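Local coordinates for protein aspartokinase (PDB 3L76) that probably phosphorylates the beta-carboxyl group of aspartate with ATP, the first step toward lysine and threonine, and binds both amino acids at its ACT domains, at residues D443-D454 against P489-E499. Sequence-based numbering, arbitrary orientation.
Sequences DQAQIAIRHVPD and PCRDIAFMVAE. With THR (threonine), chain D.
Residues 443-454 and 489-499 pair as antiparallel strands within an ACT domain, next to a bound threonine. Reciprocal N-H to O bonds link Ala-445 with Val-497, Ile-447 with Phe-495 and Ile-449 with Ile-493. Val-452 pairs with Arg-491 one residue out of step, which defines a beta bulge at Arg-450 and His-451. There Asp-492 OD1 accepts the N of His-451 (2.9 Å), while its OD2 forms a salt bridge with Arg-450 NH1 (3.0 Å), met from above the carboxylate plane; that NH1 also hydrogen-bonds His-307 O. Across the strands Ile-447 CB makes a CH-pi contact, 4.0 Å from the Phe-495 ring centroid and 25° off its normal. As expected of the ACT fold, this face packs on a helix, 458-468, whose Phe-463 meets that ring edge-to-face. At the threonine end, Arg-491 NE donates to Asp-454 OD1 (3.1 Å, 165°) in a salt bridge, the carboxylate standing 85° from the guanidinium plane. With Asp-454 CG anti to its own N (chi1 -172°), the threonine N donates to OD1 (2.7 Å). Arg-491 NH1 bonds Ser-479 O, so a leucine in its place would probably cost that carbonyl this donor and the ligand-binding carboxylate one of several holds, Arg-481 and Asn-385 remaining.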
loop_
_atom_site.group_PDB
_atom_site.type_symbol
_atom_site.label_atom_id
_atom_site.label_comp_id
_atom_site.label_asym_id
_atom_site.label_seq_id
_atom_site.Cartn_x
_atom_site.Cartn_y
_atom_site.Cartn_z
ATOM N N ASP A 443 13.360 16.865 -31.745
ATOM C CA ASP A 443 14.081 15.719 -31.200
ATOM C C ASP A 443 14.024 14.526 -32.139
ATOM O O ASP A 443 14.362 13.403 -31.758
ATOM C CB ASP A 443 13.487 15.307 -29.853
ATOM C CG ASP A 443 13.875 16.245 -28.733
ATOM O OD1 ASP A 443 13.582 17.454 -28.832
ATOM O OD2 ASP A 443 14.472 15.767 -27.746
ATOM N N GLN A 444 13.593 14.768 -33.369
ATOM C CA GLN A 444 13.316 13.681 -34.291
ATOM C C GLN A 444 14.343 13.571 -35.399
ATOM O O GLN A 444 15.021 14.533 -35.719
ATOM C CB GLN A 444 11.936 13.866 -34.896
ATOM C CG GLN A 444 11.078 12.625 -34.843
ATOM C CD GLN A 444 10.366 12.454 -33.517
ATOM O OE1 GLN A 444 9.146 12.419 -33.451
ATOM N NE2 GLN A 444 11.135 12.361 -32.455
ATOM N N ALA A 445 14.445 12.387 -35.983
ATOM C CA ALA A 445 15.276 12.180 -37.162
ATOM C C ALA A 445 14.441 11.700 -38.352
ATOM O O ALA A 445 13.557 10.857 -38.216
ATOM C CB ALA A 445 16.380 11.175 -36.858
ATOM N N GLN A 446 14.726 12.233 -39.527
ATOM C CA GLN A 446 14.058 11.757 -40.730
ATOM C C GLN A 446 14.786 10.551 -41.293
ATOM O O GLN A 446 16.006 10.533 -41.377
ATOM C CB GLN A 446 13.992 12.861 -41.769
ATOM C CG GLN A 446 13.447 12.426 -43.112
ATOM C CD GLN A 446 13.730 13.454 -44.191
ATOM O OE1 GLN A 446 12.825 14.102 -44.696
ATOM N NE2 GLN A 446 14.999 13.620 -44.527
ATOM N N ILE A 447 14.036 9.526 -41.651
ATOM C CA ILE A 447 14.615 8.374 -42.315
ATOM C C ILE A 447 13.750 8.017 -43.511
ATOM O O ILE A 447 12.554 7.781 -43.373
ATOM C CB ILE A 447 14.719 7.149 -41.390
ATOM C CG1 ILE A 447 15.495 7.495 -40.126
ATOM C CG2 ILE A 447 15.387 5.984 -42.125
ATOM C CD1 ILE A 447 15.672 6.322 -39.207
ATOM N N ALA A 448 14.356 7.982 -44.686
ATOM C CA ALA A 448 13.620 7.656 -45.883
ATOM C C ALA A 448 14.141 6.383 -46.478
ATOM O O ALA A 448 15.343 6.131 -46.515
ATOM C CB ALA A 448 13.693 8.778 -46.899
ATOM N N ILE A 449 13.217 5.570 -46.948
ATOM C CA ILE A 449 13.607 4.401 -47.674
ATOM C C ILE A 449 13.201 4.548 -49.151
ATOM O O ILE A 449 12.029 4.517 -49.509
ATOM C CB ILE A 449 13.188 3.100 -46.918
ATOM C CG1 ILE A 449 12.641 2.058 -47.857
ATOM C CG2 ILE A 449 12.254 3.396 -45.736
ATOM C CD1 ILE A 449 13.720 1.391 -48.677
ATOM N N ARG A 450 14.205 4.775 -49.995
ATOM C CA ARG A 450 14.005 5.011 -51.426
ATOM C C ARG A 450 13.574 3.738 -52.160
ATOM O O ARG A 450 14.122 2.665 -51.928
ATOM C CB ARG A 450 15.294 5.531 -52.078
ATOM C CG ARG A 450 15.864 6.855 -51.554
ATOM C CD ARG A 450 15.174 8.049 -52.148
ATOM N NE ARG A 450 15.845 9.293 -51.792
ATOM C CZ ARG A 450 15.342 10.497 -52.054
ATOM N NH1 ARG A 450 14.171 10.601 -52.662
ATOM N NH2 ARG A 450 15.999 11.595 -51.704
ATOM N N HIS A 451 12.584 3.866 -53.036
ATOM C CA HIS A 451 12.244 2.805 -53.983
ATOM C C HIS A 451 11.636 1.541 -53.393
ATOM O O HIS A 451 12.083 0.437 -53.697
ATOM C CB HIS A 451 13.458 2.439 -54.845
ATOM C CG HIS A 451 13.835 3.505 -55.820
ATOM N ND1 HIS A 451 12.915 4.387 -56.340
ATOM C CD2 HIS A 451 15.023 3.835 -56.369
ATOM C CE1 HIS A 451 13.521 5.213 -57.170
ATOM N NE2 HIS A 451 14.800 4.897 -57.208
ATOM N N VAL A 452 10.598 1.699 -52.583
ATOM C CA VAL A 452 9.881 0.548 -52.062
ATOM C C VAL A 452 8.963 0.065 -53.163
ATOM O O VAL A 452 8.203 0.858 -53.730
ATOM C CB VAL A 452 9.059 0.908 -50.785
ATOM C CG1 VAL A 452 8.239 -0.277 -50.306
ATOM C CG2 VAL A 452 9.966 1.392 -49.670
ATOM N N PRO A 453 9.047 -1.231 -53.493
ATOM C CA PRO A 453 8.145 -1.821 -54.492
ATOM C C PRO A 453 6.691 -1.496 -54.163
ATOM O O PRO A 453 6.237 -1.751 -53.042
ATOM C CB PRO A 453 8.393 -3.329 -54.345
ATOM C CG PRO A 453 9.788 -3.434 -53.811
ATOM C CD PRO A 453 9.953 -2.231 -52.903
ATOM N N ASP A 454 5.982 -0.913 -55.122
ATOM C CA ASP A 454 4.611 -0.491 -54.893
ATOM C C ASP A 454 3.629 -1.677 -55.008
ATOM O O ASP A 454 2.825 -1.762 -55.934
ATOM C CB ASP A 454 4.234 0.672 -55.827
ATOM C CG ASP A 454 2.872 1.274 -55.486
ATOM O OD1 ASP A 454 2.497 1.196 -54.309
ATOM O OD2 ASP A 454 2.172 1.819 -56.368
ATOM N N PRO A 489 7.207 -0.693 -60.662
ATOM C CA PRO A 489 6.808 0.536 -59.967
ATOM C C PRO A 489 7.176 0.534 -58.490
ATOM O O PRO A 489 7.294 -0.530 -57.877
ATOM C CB PRO A 489 5.284 0.554 -60.125
ATOM C CG PRO A 489 5.029 -0.242 -61.353
ATOM C CD PRO A 489 6.098 -1.297 -61.416
ATOM N N CYS A 490 7.329 1.733 -57.929
ATOM C CA CYS A 490 7.785 1.887 -56.562
ATOM C C CYS A 490 7.555 3.319 -56.049
ATOM O O CYS A 490 7.340 4.243 -56.837
ATOM C CB CYS A 490 9.262 1.504 -56.477
ATOM S SG CYS A 490 10.310 2.660 -57.370
ATOM N N ARG A 491 7.582 3.486 -54.725
ATOM C CA ARG A 491 7.410 4.791 -54.103
ATOM C C ARG A 491 8.465 4.917 -53.010
ATOM O O ARG A 491 8.940 3.917 -52.511
ATOM C CB ARG A 491 6.009 4.926 -53.491
ATOM C CG ARG A 491 4.845 4.716 -54.439
ATOM C CD ARG A 491 3.487 4.817 -53.711
ATOM N NE ARG A 491 2.417 4.274 -54.544
ATOM C CZ ARG A 491 1.607 5.005 -55.300
ATOM N NH1 ARG A 491 1.706 6.328 -55.297
ATOM N NH2 ARG A 491 0.686 4.410 -56.050
ATOM N N ASP A 492 8.838 6.142 -52.667
ATOM C CA ASP A 492 9.684 6.399 -51.524
ATOM C C ASP A 492 8.812 6.459 -50.289
ATOM O O ASP A 492 7.666 6.905 -50.354
ATOM C CB ASP A 492 10.412 7.729 -51.692
ATOM C CG ASP A 492 11.420 7.710 -52.819
ATOM O OD1 ASP A 492 11.793 6.604 -53.274
ATOM O OD2 ASP A 492 11.842 8.810 -53.234
ATOM N N ILE A 493 9.354 6.005 -49.165
ATOM C CA ILE A 493 8.656 6.095 -47.895
ATOM C C ILE A 493 9.549 6.827 -46.922
ATOM O O ILE A 493 10.650 6.377 -46.646
ATOM C CB ILE A 493 8.304 4.695 -47.315
ATOM C CG1 ILE A 493 7.348 3.950 -48.243
ATOM C CG2 ILE A 493 7.692 4.816 -45.906
ATOM C CD1 ILE A 493 6.899 2.600 -47.702
ATOM N N ALA A 494 9.080 7.962 -46.414
ATOM C CA ALA A 494 9.779 8.682 -45.363
ATOM C C ALA A 494 9.048 8.531 -44.019
ATOM O O ALA A 494 7.817 8.463 -43.971
ATOM C CB ALA A 494 9.914 10.155 -45.735
ATOM N N PHE A 495 9.806 8.491 -42.929
ATOM C CA PHE A 495 9.202 8.401 -41.609
ATOM C C PHE A 495 10.128 9.026 -40.593
ATOM O O PHE A 495 11.290 9.256 -40.882
ATOM C CB PHE A 495 8.884 6.947 -41.235
ATOM C CG PHE A 495 10.097 6.083 -41.034
ATOM C CD1 PHE A 495 10.692 5.441 -42.107
ATOM C CD2 PHE A 495 10.635 5.895 -39.767
ATOM C CE1 PHE A 495 11.821 4.633 -41.925
ATOM C CE2 PHE A 495 11.760 5.090 -39.585
ATOM C CZ PHE A 495 12.351 4.459 -40.667
ATOM N N MET A 496 9.612 9.311 -39.404
ATOM C CA MET A 496 10.427 9.941 -38.376
ATOM C C MET A 496 10.424 9.155 -37.082
ATOM O O MET A 496 9.408 8.579 -36.694
ATOM C CB MET A 496 9.988 11.381 -38.132
ATOM C CG MET A 496 10.332 12.312 -39.277
ATOM S SD MET A 496 9.421 13.849 -39.171
ATOM C CE MET A 496 8.150 13.600 -40.394
ATOM N N VAL A 497 11.590 9.121 -36.441
ATOM C CA VAL A 497 11.761 8.490 -35.142
ATOM C C VAL A 497 12.652 9.358 -34.280
ATOM O O VAL A 497 13.324 10.260 -34.780
ATOM C CB VAL A 497 12.382 7.087 -35.246
ATOM C CG1 VAL A 497 11.418 6.123 -35.935
ATOM C CG2 VAL A 497 13.728 7.142 -35.950
ATOM N N ALA A 498 12.639 9.088 -32.979
ATOM C CA ALA A 498 13.533 9.753 -32.047
ATOM C C ALA A 498 14.975 9.513 -32.486
ATOM O O ALA A 498 15.335 8.386 -32.831
ATOM C CB ALA A 498 13.295 9.213 -30.635
ATOM N N GLU A 499 15.795 10.564 -32.477
ATOM C CA GLU A 499 17.213 10.447 -32.840
ATOM C C GLU A 499 17.927 9.280 -32.147
ATOM O O GLU A 499 18.831 8.677 -32.713
ATOM C CB GLU A 499 17.950 11.754 -32.554
ATOM C CG GLU A 499 17.404 12.943 -33.302
ATOM C CD GLU A 499 18.332 14.147 -33.257
ATOM O OE1 GLU A 499 19.408 14.052 -32.630
ATOM O OE2 GLU A 499 17.984 15.190 -33.857
HETATM N N THR D . 2.307 0.049 -51.899
HETATM C CA THR D . 3.133 -0.487 -50.819
HETATM C C THR D . 2.262 -1.260 -49.843
HETATM O O THR D . 1.022 -1.219 -49.939
HETATM C CB THR D . 3.876 0.612 -50.047
HETATM O OG1 THR D . 2.921 1.512 -49.461
HETATM C CG2 THR D . 4.836 1.380 -50.978
HETATM O OXT THR D . 2.801 -1.936 -48.956
#